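Local coordinates for antifreeze protein type II (Clupea harengus, PDB 2PY2) that probably binds ice and restrains its growth in a calcium-dependent way, on a C-type lectin fold, at residues Met83-Trp88 with Lys110-Thr115; Asn12-Leu17 with Ile124-Leu129; Leu23-Ala28 with Pro61-Gly66. One frame throughout, in Å; residues are numbered along the deposited sequence.

Contact 1: Met83-Trp88 with Lys110-Thr115; sequences MDYADW and KCWNDT. With CA (calcium ion), chain G.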
loop_
_atom_site.group_PDB
_atom_site.type_symbol
_atom_site.label_atom_id
_atom_site.label_comp_id
_atom_site.label_asym_id
_atom_site.label_seq_id
_atom_site.Cartn_x
_atom_site.Cartn_y
_atom_site.Cartn_z
ATOM N N MET A 83 -0.691 12.831 -2.649
ATOM C CA MET A 83 -0.002 11.938 -3.578
ATOM C C MET A 83 1.201 12.732 -4.064
ATOM O O MET A 83 1.152 13.382 -5.110
ATOM C CB MET A 83 -0.904 11.598 -4.765
ATOM C CG MET A 83 -1.603 10.255 -4.658
ATOM S SD MET A 83 -0.462 8.858 -4.789
ATOM C CE MET A 83 -1.628 7.458 -4.585
ATOM N N ASP A 84 2.276 12.681 -3.292
ATOM C CA ASP A 84 3.487 13.431 -3.604
ATOM C C ASP A 84 4.686 12.546 -3.892
ATOM O O ASP A 84 5.807 13.030 -4.017
ATOM C CB ASP A 84 3.818 14.356 -2.435
ATOM C CG ASP A 84 3.797 13.631 -1.099
ATOM O OD1 ASP A 84 3.918 12.389 -1.098
ATOM O OD2 ASP A 84 3.667 14.298 -0.050
ATOM N N TYR A 85 4.455 11.245 -3.989
ATOM C CA TYR A 85 5.535 10.313 -4.251
ATOM C C TYR A 85 4.956 9.087 -4.927
ATOM O O TYR A 85 3.817 8.707 -4.654
ATOM C CB TYR A 85 6.202 9.893 -2.937
ATOM C CG TYR A 85 7.196 8.757 -3.083
ATOM C CD1 TYR A 85 8.519 8.997 -3.445
ATOM C CD2 TYR A 85 6.805 7.436 -2.869
ATOM C CE1 TYR A 85 9.431 7.947 -3.585
ATOM C CE2 TYR A 85 7.701 6.386 -3.012
ATOM C CZ TYR A 85 9.011 6.645 -3.369
ATOM O OH TYR A 85 9.892 5.597 -3.513
ATOM N N ALA A 86 5.740 8.487 -5.818
ATOM C CA ALA A 86 5.338 7.277 -6.520
ATOM C C ALA A 86 6.578 6.449 -6.853
ATOM O O ALA A 86 7.681 6.983 -6.967
ATOM C CB ALA A 86 4.582 7.631 -7.796
ATOM N N ASP A 87 6.391 5.142 -7.003
ATOM C CA ASP A 87 7.482 4.241 -7.337
ATOM C C ASP A 87 6.996 3.286 -8.426
ATOM O O ASP A 87 7.173 2.077 -8.340
ATOM C CB ASP A 87 7.923 3.472 -6.081
ATOM C CG ASP A 87 9.129 2.581 -6.330
ATOM O OD1 ASP A 87 10.011 2.971 -7.124
ATOM O OD2 ASP A 87 9.206 1.496 -5.716
ATOM N N TRP A 88 6.385 3.851 -9.465
ATOM C CA TRP A 88 5.846 3.061 -10.565
ATOM C C TRP A 88 6.853 2.218 -11.344
ATOM O O TRP A 88 7.975 2.653 -11.620
ATOM C CB TRP A 88 5.127 3.972 -11.566
ATOM C CG TRP A 88 3.977 4.735 -10.993
ATOM C CD1 TRP A 88 3.857 6.094 -10.895
ATOM C CD2 TRP A 88 2.762 4.186 -10.478
ATOM N NE1 TRP A 88 2.638 6.424 -10.353
ATOM C CE2 TRP A 88 1.947 5.270 -10.089
ATOM C CE3 TRP A 88 2.282 2.880 -10.309
ATOM C CZ2 TRP A 88 0.676 5.090 -9.541
ATOM C CZ3 TRP A 88 1.014 2.703 -9.764
ATOM C CH2 TRP A 88 0.228 3.804 -9.387
ATOM N N LYS A 110 10.490 -4.773 -7.985
ATOM C CA LYS A 110 9.849 -4.489 -6.700
ATOM C C LYS A 110 9.296 -3.060 -6.645
ATOM O O LYS A 110 9.532 -2.322 -5.688
ATOM C CB LYS A 110 10.843 -4.714 -5.551
ATOM C CG LYS A 110 11.422 -6.124 -5.484
ATOM C CD LYS A 110 10.335 -7.177 -5.300
ATOM C CE LYS A 110 10.927 -8.571 -5.092
ATOM N NZ LYS A 110 9.864 -9.568 -4.781
ATOM N N CYS A 111 8.537 -2.693 -7.672
ATOM C CA CYS A 111 7.948 -1.360 -7.793
ATOM C C CYS A 111 6.415 -1.408 -7.738
ATOM O O CYS A 111 5.827 -2.460 -7.467
ATOM C CB CYS A 111 8.405 -0.737 -9.110
ATOM S SG CYS A 111 8.627 -2.009 -10.392
ATOM N N TRP A 112 5.776 -0.274 -8.012
ATOM C CA TRP A 112 4.311 -0.198 -7.979
ATOM C C TRP A 112 3.665 -0.503 -9.317
ATOM O O TRP A 112 4.183 -0.161 -10.382
ATOM C CB TRP A 112 3.834 1.186 -7.549
ATOM C CG TRP A 112 4.250 1.651 -6.185
ATOM C CD1 TRP A 112 5.078 1.021 -5.304
ATOM C CD2 TRP A 112 3.899 2.899 -5.587
ATOM N NE1 TRP A 112 5.268 1.806 -4.192
ATOM C CE2 TRP A 112 4.556 2.967 -4.342
ATOM C CE3 TRP A 112 3.092 3.971 -5.987
ATOM C CZ2 TRP A 112 4.434 4.072 -3.491
ATOM C CZ3 TRP A 112 2.972 5.070 -5.139
ATOM C CH2 TRP A 112 3.641 5.109 -3.906
ATOM N N ASN A 113 2.494 -1.121 -9.245
ATOM C CA ASN A 113 1.749 -1.492 -10.427
ATOM C C ASN A 113 0.263 -1.337 -10.083
ATOM O O ASN A 113 -0.152 -1.795 -9.018
ATOM C CB ASN A 113 2.080 -2.948 -10.740
ATOM C CG ASN A 113 1.522 -3.409 -12.045
ATOM O OD1 ASN A 113 0.329 -3.279 -12.301
ATOM N ND2 ASN A 113 2.384 -3.971 -12.888
ATOM N N ASP A 114 -0.534 -0.667 -10.920
ATOM C CA ASP A 114 -1.958 -0.603 -10.584
ATOM C C ASP A 114 -2.543 -1.944 -11.036
ATOM O O ASP A 114 -2.262 -2.421 -12.126
ATOM C CB ASP A 114 -2.674 0.645 -11.181
ATOM C CG ASP A 114 -2.420 0.878 -12.672
ATOM O OD1 ASP A 114 -1.471 0.338 -13.254
ATOM O OD2 ASP A 114 -3.185 1.664 -13.269
ATOM N N THR A 115 -3.314 -2.593 -10.174
ATOM C CA THR A 115 -3.821 -3.916 -10.516
ATOM C C THR A 115 -5.277 -4.104 -10.120
ATOM O O THR A 115 -5.809 -3.346 -9.317
ATOM C CB THR A 115 -2.897 -5.037 -9.887
ATOM O OG1 THR A 115 -3.566 -5.736 -8.833
ATOM C CG2 THR A 115 -1.616 -4.428 -9.350
HETATM CA CA CA G . -1.169 -1.890 -14.242
HETATM O O HOH W 1 7.797 1.218 -3.118
HETATM O O HOH W 2 11.556 -0.226 -6.260
HETATM O O HOH W 3 -0.284 -4.343 -14.679
#
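Trp112, Trp88 and Asp87 carry this contact, in which a loop meets strand 111-115 almost at right angles (93° between their directions) through a single backbone bridge. The bridge pairs Trp88 with Trp112; Trp112 N donates to Asp87 O at 2.8 Å, close to straight, with the donor lying above the carbonyl plane, and Trp112 also bonds the backbone of Cys89. Trp112 keeps CG opposite its own carbonyl carbon (chi1 -61°), which lays the indole under the loop backbone: Asp87 N sits over one ring face, and Asp87 CB makes a CH-pi contact with the five-membered ring, 3.7 Å from its centroid. At the far rim, Trp112 CZ3 lies 3.5 Å from Ala86 CA, and Tyr85 meets the six-membered ring obliquely. Trp88 turns its indole back to the strand and receives the edge of Trp112 on its face, the six-membered centroids 5.7 Å apart and the planes at 84°; its CE3 also comes within 3.6 Å of Trp112 CB. A water joins the polar ends, accepting from Trp112 NE1 at 2.8 Å and donating to Asp87 OD2 at 3.0 Å. Trp112-Asn113-Asp114 is the WND motif of C-type lectins: while Trp112 is buried, Asn113 OD1 and Asp114 O and OD1 bind calcium, alongside Gln92, Asp94 and Glu99. The disulfide from Cys111 to Cys89 ties the strand to the chain just after Trp88. Further out, Trp112 packs on Met104 of strand 101-106 and Ile64 of strand 62-64, Trp88 touches Ile102, and Tyr85 rests against helix 45-52.

Contact 2: Asn12-Leu17 with Ile124-Leu129; sequences NGRCFL and ICAKPL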
loop_
_atom_site.group_PDB
_atom_site.type_symbol
_atom_site.label_atom_id
_atom_site.label_comp_id
_atom_site.label_asym_id
_atom_site.label_seq_id
_atom_site.Cartn_x
_atom_site.Cartn_y
_atom_site.Cartn_z
ATOM N N ASN A 12 8.643 7.709 11.256
ATOM C CA ASN A 12 8.187 9.070 11.020
ATOM C C ASN A 12 6.811 9.386 11.587
ATOM O O ASN A 12 5.935 9.874 10.871
ATOM C CB ASN A 12 8.205 9.364 9.518
ATOM C CG ASN A 12 9.037 10.577 9.177
ATOM O OD1 ASN A 12 8.713 11.697 9.575
ATOM N ND2 ASN A 12 10.126 10.362 8.444
ATOM N N GLY A 13 6.619 9.095 12.869
ATOM C CA GLY A 13 5.354 9.393 13.518
ATOM C C GLY A 13 4.177 8.489 13.220
ATOM O O GLY A 13 3.063 8.758 13.671
ATOM N N ARG A 14 4.403 7.422 12.463
ATOM C CA ARG A 14 3.325 6.500 12.130
ATOM C C ARG A 14 3.733 5.083 12.519
ATOM O O ARG A 14 4.920 4.800 12.703
ATOM C CB ARG A 14 3.043 6.542 10.627
ATOM C CG ARG A 14 2.925 7.940 10.049
ATOM C CD ARG A 14 3.049 7.901 8.529
ATOM N NE ARG A 14 1.960 7.154 7.918
ATOM C CZ ARG A 14 1.947 6.753 6.651
ATOM N NH1 ARG A 14 2.976 7.025 5.853
ATOM N NH2 ARG A 14 0.902 6.085 6.181
ATOM N N CYS A 15 2.744 4.205 12.651
ATOM C CA CYS A 15 2.987 2.808 12.989
ATOM C C CYS A 15 2.560 1.978 11.785
ATOM O O CYS A 15 1.528 2.245 11.169
ATOM C CB CYS A 15 2.189 2.395 14.229
ATOM S SG CYS A 15 2.587 3.375 15.715
ATOM N N PHE A 16 3.364 0.978 11.454
ATOM C CA PHE A 16 3.100 0.127 10.301
ATOM C C PHE A 16 2.970 -1.338 10.663
ATOM O O PHE A 16 3.557 -1.808 11.643
ATOM C CB PHE A 16 4.231 0.280 9.284
ATOM C CG PHE A 16 4.324 1.649 8.683
ATOM C CD1 PHE A 16 3.733 1.927 7.453
ATOM C CD2 PHE A 16 5.007 2.663 9.344
ATOM C CE1 PHE A 16 3.824 3.191 6.894
ATOM C CE2 PHE A 16 5.105 3.939 8.789
ATOM C CZ PHE A 16 4.514 4.205 7.564
ATOM N N LEU A 17 2.201 -2.063 9.860
ATOM C CA LEU A 17 2.016 -3.481 10.083
ATOM C C LEU A 17 1.857 -4.204 8.760
ATOM O O LEU A 17 1.147 -3.739 7.866
ATOM C CB LEU A 17 0.784 -3.743 10.952
ATOM C CG LEU A 17 0.517 -5.218 11.270
ATOM C CD1 LEU A 17 1.636 -5.761 12.151
ATOM C CD2 LEU A 17 -0.814 -5.366 11.983
ATOM N N ILE A 124 -0.086 -3.765 3.613
ATOM C CA ILE A 124 0.600 -2.928 4.585
ATOM C C ILE A 124 -0.417 -1.980 5.191
ATOM O O ILE A 124 -1.088 -1.252 4.454
ATOM C CB ILE A 124 1.676 -2.040 3.927
ATOM C CG1 ILE A 124 2.530 -2.856 2.946
ATOM C CG2 ILE A 124 2.515 -1.371 5.015
ATOM C CD1 ILE A 124 3.261 -4.013 3.568
ATOM N N CYS A 125 -0.534 -1.978 6.517
ATOM C CA CYS A 125 -1.458 -1.069 7.194
ATOM C C CYS A 125 -0.642 -0.010 7.932
ATOM O O CYS A 125 0.495 -0.259 8.345
ATOM C CB CYS A 125 -2.335 -1.792 8.232
ATOM S SG CYS A 125 -3.537 -3.056 7.670
ATOM N N ALA A 126 -1.216 1.173 8.094
ATOM C CA ALA A 126 -0.528 2.242 8.807
ATOM C C ALA A 126 -1.529 3.123 9.533
ATOM O O ALA A 126 -2.693 3.204 9.149
ATOM C CB ALA A 126 0.303 3.078 7.839
ATOM N N LYS A 127 -1.065 3.768 10.598
ATOM C CA LYS A 127 -1.894 4.669 11.387
ATOM C C LYS A 127 -0.978 5.564 12.209
ATOM O O LYS A 127 0.148 5.186 12.532
ATOM C CB LYS A 127 -2.847 3.884 12.301
ATOM C CG LYS A 127 -2.181 2.933 13.287
ATOM C CD LYS A 127 -3.219 2.233 14.158
ATOM C CE LYS A 127 -2.583 1.217 15.089
ATOM N NZ LYS A 127 -3.588 0.581 15.995
ATOM N N PRO A 128 -1.434 6.782 12.533
ATOM C CA PRO A 128 -0.586 7.679 13.322
ATOM C C PRO A 128 -0.218 7.144 14.705
ATOM O O PRO A 128 -0.956 6.363 15.309
ATOM C CB PRO A 128 -1.408 8.969 13.385
ATOM C CG PRO A 128 -2.823 8.495 13.218
ATOM C CD PRO A 128 -2.693 7.446 12.152
ATOM N N LEU A 129 0.947 7.561 15.188
ATOM C CA LEU A 129 1.430 7.152 16.498
ATOM C C LEU A 129 0.668 7.960 17.545
ATOM O O LEU A 129 0.584 9.184 17.441
ATOM C CB LEU A 129 2.931 7.436 16.609
ATOM C CG LEU A 129 3.630 7.127 17.936
ATOM C CD1 LEU A 129 3.607 5.629 18.205
ATOM C CD2 LEU A 129 5.063 7.632 17.878
#
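Phe16 meets Ala126 and Cys15 meets Lys127 where strands 14-17 and 124-128 pair antiparallel (161°), closing the ends of the C-type lectin domain on each other. The backbone evidence is a regular ladder: Cys15 with Lys127 and Leu17 with Cys125 are hydrogen-bonded pairs, Phe16 with Ala126 a non-hydrogen-bonded one. Cys15, Leu17, Cys125 and Lys127 share one face of the sheet, where Cys15 and Cys125 form disulfides with Cys4 and Cys32. Phe16 and Ala126 occupy the other. There the Phe16 ring, its CG opposite the carbonyl carbon (chi1 -65°), brings CD1 to 3.6 Å from Ala126 CB, while Ile124 CG2 comes to the ring edge, 4.3 Å from Phe16 CD1. Arg14 bends at chi3 (64°) so that the CZ corner of the Phe16 ring lies over one face of the guanidinium, near its rim, and NH2 reaches within 3.5 Å of Ala126 CB. A salt bridge from Arg14 NH1 to Glu47 of helix 45-52, with a bond to Ser41 O, holds that group in place. Past the ladder, Leu129 N donates to Gly13 O at 2.9 Å, and Leu129 CD1 lies 3.5 Å from Cys15 SG.

Contact 3: Leu23-Ala28 with Pro61-Gly66; sequences LHWADA and PSWIGG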
loop_
_atom_site.group_PDB
_atom_site.type_symbol
_atom_site.label_atom_id
_atom_site.label_comp_id
_atom_site.label_asym_id
_atom_site.label_seq_id
_atom_site.Cartn_x
_atom_site.Cartn_y
_atom_site.Cartn_z
ATOM N N LEU A 23 -5.802 -11.176 0.792
ATOM C CA LEU A 23 -7.131 -10.578 0.699
ATOM C C LEU A 23 -7.244 -9.639 -0.487
ATOM O O LEU A 23 -6.233 -9.068 -0.917
ATOM C CB LEU A 23 -7.398 -9.749 1.951
ATOM C CG LEU A 23 -7.314 -10.457 3.300
ATOM C CD1 LEU A 23 -7.209 -9.429 4.417
ATOM C CD2 LEU A 23 -8.547 -11.326 3.472
ATOM N N HIS A 24 -8.455 -9.449 -1.016
ATOM C CA HIS A 24 -8.555 -8.483 -2.100
ATOM C C HIS A 24 -8.449 -7.102 -1.457
ATOM O O HIS A 24 -8.521 -6.974 -0.238
ATOM C CB HIS A 24 -9.827 -8.650 -2.981
ATOM C CG HIS A 24 -11.141 -8.577 -2.263
ATOM N ND1 HIS A 24 -11.452 -7.591 -1.354
ATOM C CD2 HIS A 24 -12.279 -9.291 -2.446
ATOM C CE1 HIS A 24 -12.725 -7.694 -1.013
ATOM N NE2 HIS A 24 -13.250 -8.718 -1.663
ATOM N N TRP A 25 -8.258 -6.070 -2.268
ATOM C CA TRP A 25 -8.048 -4.724 -1.743
ATOM C C TRP A 25 -9.056 -4.234 -0.713
ATOM O O TRP A 25 -8.675 -3.703 0.333
ATOM C CB TRP A 25 -7.950 -3.726 -2.901
ATOM C CG TRP A 25 -7.402 -2.386 -2.484
ATOM C CD1 TRP A 25 -6.093 -1.968 -2.553
ATOM C CD2 TRP A 25 -8.141 -1.299 -1.926
ATOM N NE1 TRP A 25 -5.988 -0.676 -2.076
ATOM C CE2 TRP A 25 -7.229 -0.247 -1.684
ATOM C CE3 TRP A 25 -9.497 -1.110 -1.604
ATOM C CZ2 TRP A 25 -7.629 0.982 -1.135
ATOM C CZ3 TRP A 25 -9.889 0.109 -1.058
ATOM C CH2 TRP A 25 -8.960 1.135 -0.831
ATOM N N ALA A 26 -10.341 -4.404 -1.006
ATOM C CA ALA A 26 -11.391 -3.966 -0.095
ATOM C C ALA A 26 -11.328 -4.687 1.252
ATOM O O ALA A 26 -11.461 -4.047 2.298
ATOM C CB ALA A 26 -12.767 -4.165 -0.746
ATOM N N ASP A 27 -11.130 -6.004 1.232
ATOM C CA ASP A 27 -11.027 -6.769 2.481
ATOM C C ASP A 27 -9.772 -6.352 3.255
ATOM O O ASP A 27 -9.778 -6.308 4.482
ATOM C CB ASP A 27 -10.993 -8.281 2.208
ATOM C CG ASP A 27 -12.382 -8.873 1.979
ATOM O OD1 ASP A 27 -13.386 -8.168 2.226
ATOM O OD2 ASP A 27 -12.475 -10.052 1.561
ATOM N N ALA A 28 -8.695 -6.050 2.530
ATOM C CA ALA A 28 -7.449 -5.606 3.154
ATOM C C ALA A 28 -7.676 -4.280 3.886
ATOM O O ALA A 28 -7.205 -4.079 5.009
ATOM C CB ALA A 28 -6.366 -5.435 2.090
ATOM N N PRO A 61 4.832 -9.073 -2.697
ATOM C CA PRO A 61 3.888 -8.142 -3.343
ATOM C C PRO A 61 2.769 -7.841 -2.346
ATOM O O PRO A 61 2.169 -8.761 -1.780
ATOM C CB PRO A 61 3.399 -8.936 -4.542
ATOM C CG PRO A 61 4.620 -9.708 -4.934
ATOM C CD PRO A 61 5.136 -10.207 -3.592
ATOM N N SER A 62 2.478 -6.560 -2.143
ATOM C CA SER A 62 1.485 -6.166 -1.152
ATOM C C SER A 62 0.604 -4.982 -1.568
ATOM O O SER A 62 1.038 -4.097 -2.295
ATOM C CB SER A 62 2.202 -5.784 0.147
ATOM O OG SER A 62 3.014 -6.841 0.640
ATOM N N TRP A 63 -0.637 -4.986 -1.093
ATOM C CA TRP A 63 -1.561 -3.886 -1.358
ATOM C C TRP A 63 -1.181 -2.690 -0.486
ATOM O O TRP A 63 -0.789 -2.864 0.672
ATOM C CB TRP A 63 -2.985 -4.268 -0.941
ATOM C CG TRP A 63 -3.710 -5.172 -1.849
ATOM C CD1 TRP A 63 -4.346 -6.331 -1.514
ATOM C CD2 TRP A 63 -3.956 -4.962 -3.236
ATOM N NE1 TRP A 63 -4.973 -6.857 -2.611
ATOM C CE2 TRP A 63 -4.755 -6.034 -3.683
ATOM C CE3 TRP A 63 -3.582 -3.967 -4.147
ATOM C CZ2 TRP A 63 -5.191 -6.142 -5.005
ATOM C CZ3 TRP A 63 -4.016 -4.075 -5.464
ATOM C CH2 TRP A 63 -4.813 -5.154 -5.876
ATOM N N ILE A 64 -1.291 -1.489 -1.045
ATOM C CA ILE A 64 -1.105 -0.276 -0.279
ATOM C C ILE A 64 -2.387 0.532 -0.530
ATOM O O ILE A 64 -3.185 0.172 -1.394
ATOM C CB ILE A 64 0.195 0.510 -0.624
ATOM C CG1 ILE A 64 0.352 0.730 -2.118
ATOM C CG2 ILE A 64 1.389 -0.233 -0.026
ATOM C CD1 ILE A 64 1.590 1.583 -2.437
ATOM N N GLY A 65 -2.586 1.608 0.218
ATOM C CA GLY A 65 -3.841 2.341 0.126
ATOM C C GLY A 65 -4.145 3.356 -0.947
ATOM O O GLY A 65 -4.900 4.294 -0.684
ATOM N N GLY A 66 -3.604 3.172 -2.145
ATOM C CA GLY A 66 -3.858 4.140 -3.199
ATOM C C GLY A 66 -4.653 3.582 -4.357
ATOM O O GLY A 66 -4.533 2.406 -4.687
#
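Trp25 and Trp63 bring the first turn of helix 25-33 against strand 62-64 without backbone pairing, their CA atoms 6.6 Å apart, just ahead of a corner at Gly65 where the strand path turns. The two indoles stand nearly perpendicular (planes at 84°), and the edge of Trp25 points at the face of Trp63, with Trp25 CD1 3.6 Å from Trp63 CE3. Trp25 extends with CG opposite its backbone N (chi1 -166°), and this carries NE1 beyond the neighbouring ring to Ile64 O, a hydrogen bond of 3.0 Å. Its CB lies over the Trp63 six-membered ring, 4.2 Å from the centroid in a CH-pi contact. Trp63 NE1 looks the other way, toward Leu23 O at 3.1 Å, but the bond is bent to 131° and weak, and the same N-H has a second weak acceptor in His119 O. Ala28 CB, one turn along the helix, comes within 4.2 Å of Trp63 CD1. Trp63-Ile64-Gly65-Gly66 corresponds to the WIGL core motif of C-type lectin domains. Around this pair, Trp63 meets His121 edge-to-face, strand 62-64 runs beside strands 101-106 and 121-128, and both indoles touch Cys101.

In the fold
One mixed sheet joins all three contacts. Contact 3 is central: its strand 62-64 is neighbour to strand 121-128 of contact 2, where Ile124 N lies 3.2 Å from Trp63 O, a probable hydrogen bond. Toward contact 1, Trp112 CE2 packs 3.8 Å from Ile64 CD1, and Thr115 OG1 comes 3.3 Å from Trp63 CH2. Contacts 1 and 2 do not touch; their centres are 19 Å apart, on opposite sides of the chain's centre. Calcium is bound directly at contact 1, while the side chain of Trp63 in contact 3 is about 9 Å from the ion. Along the chain, contact 2 closes a loop that encloses contacts 3 and 1 in succession.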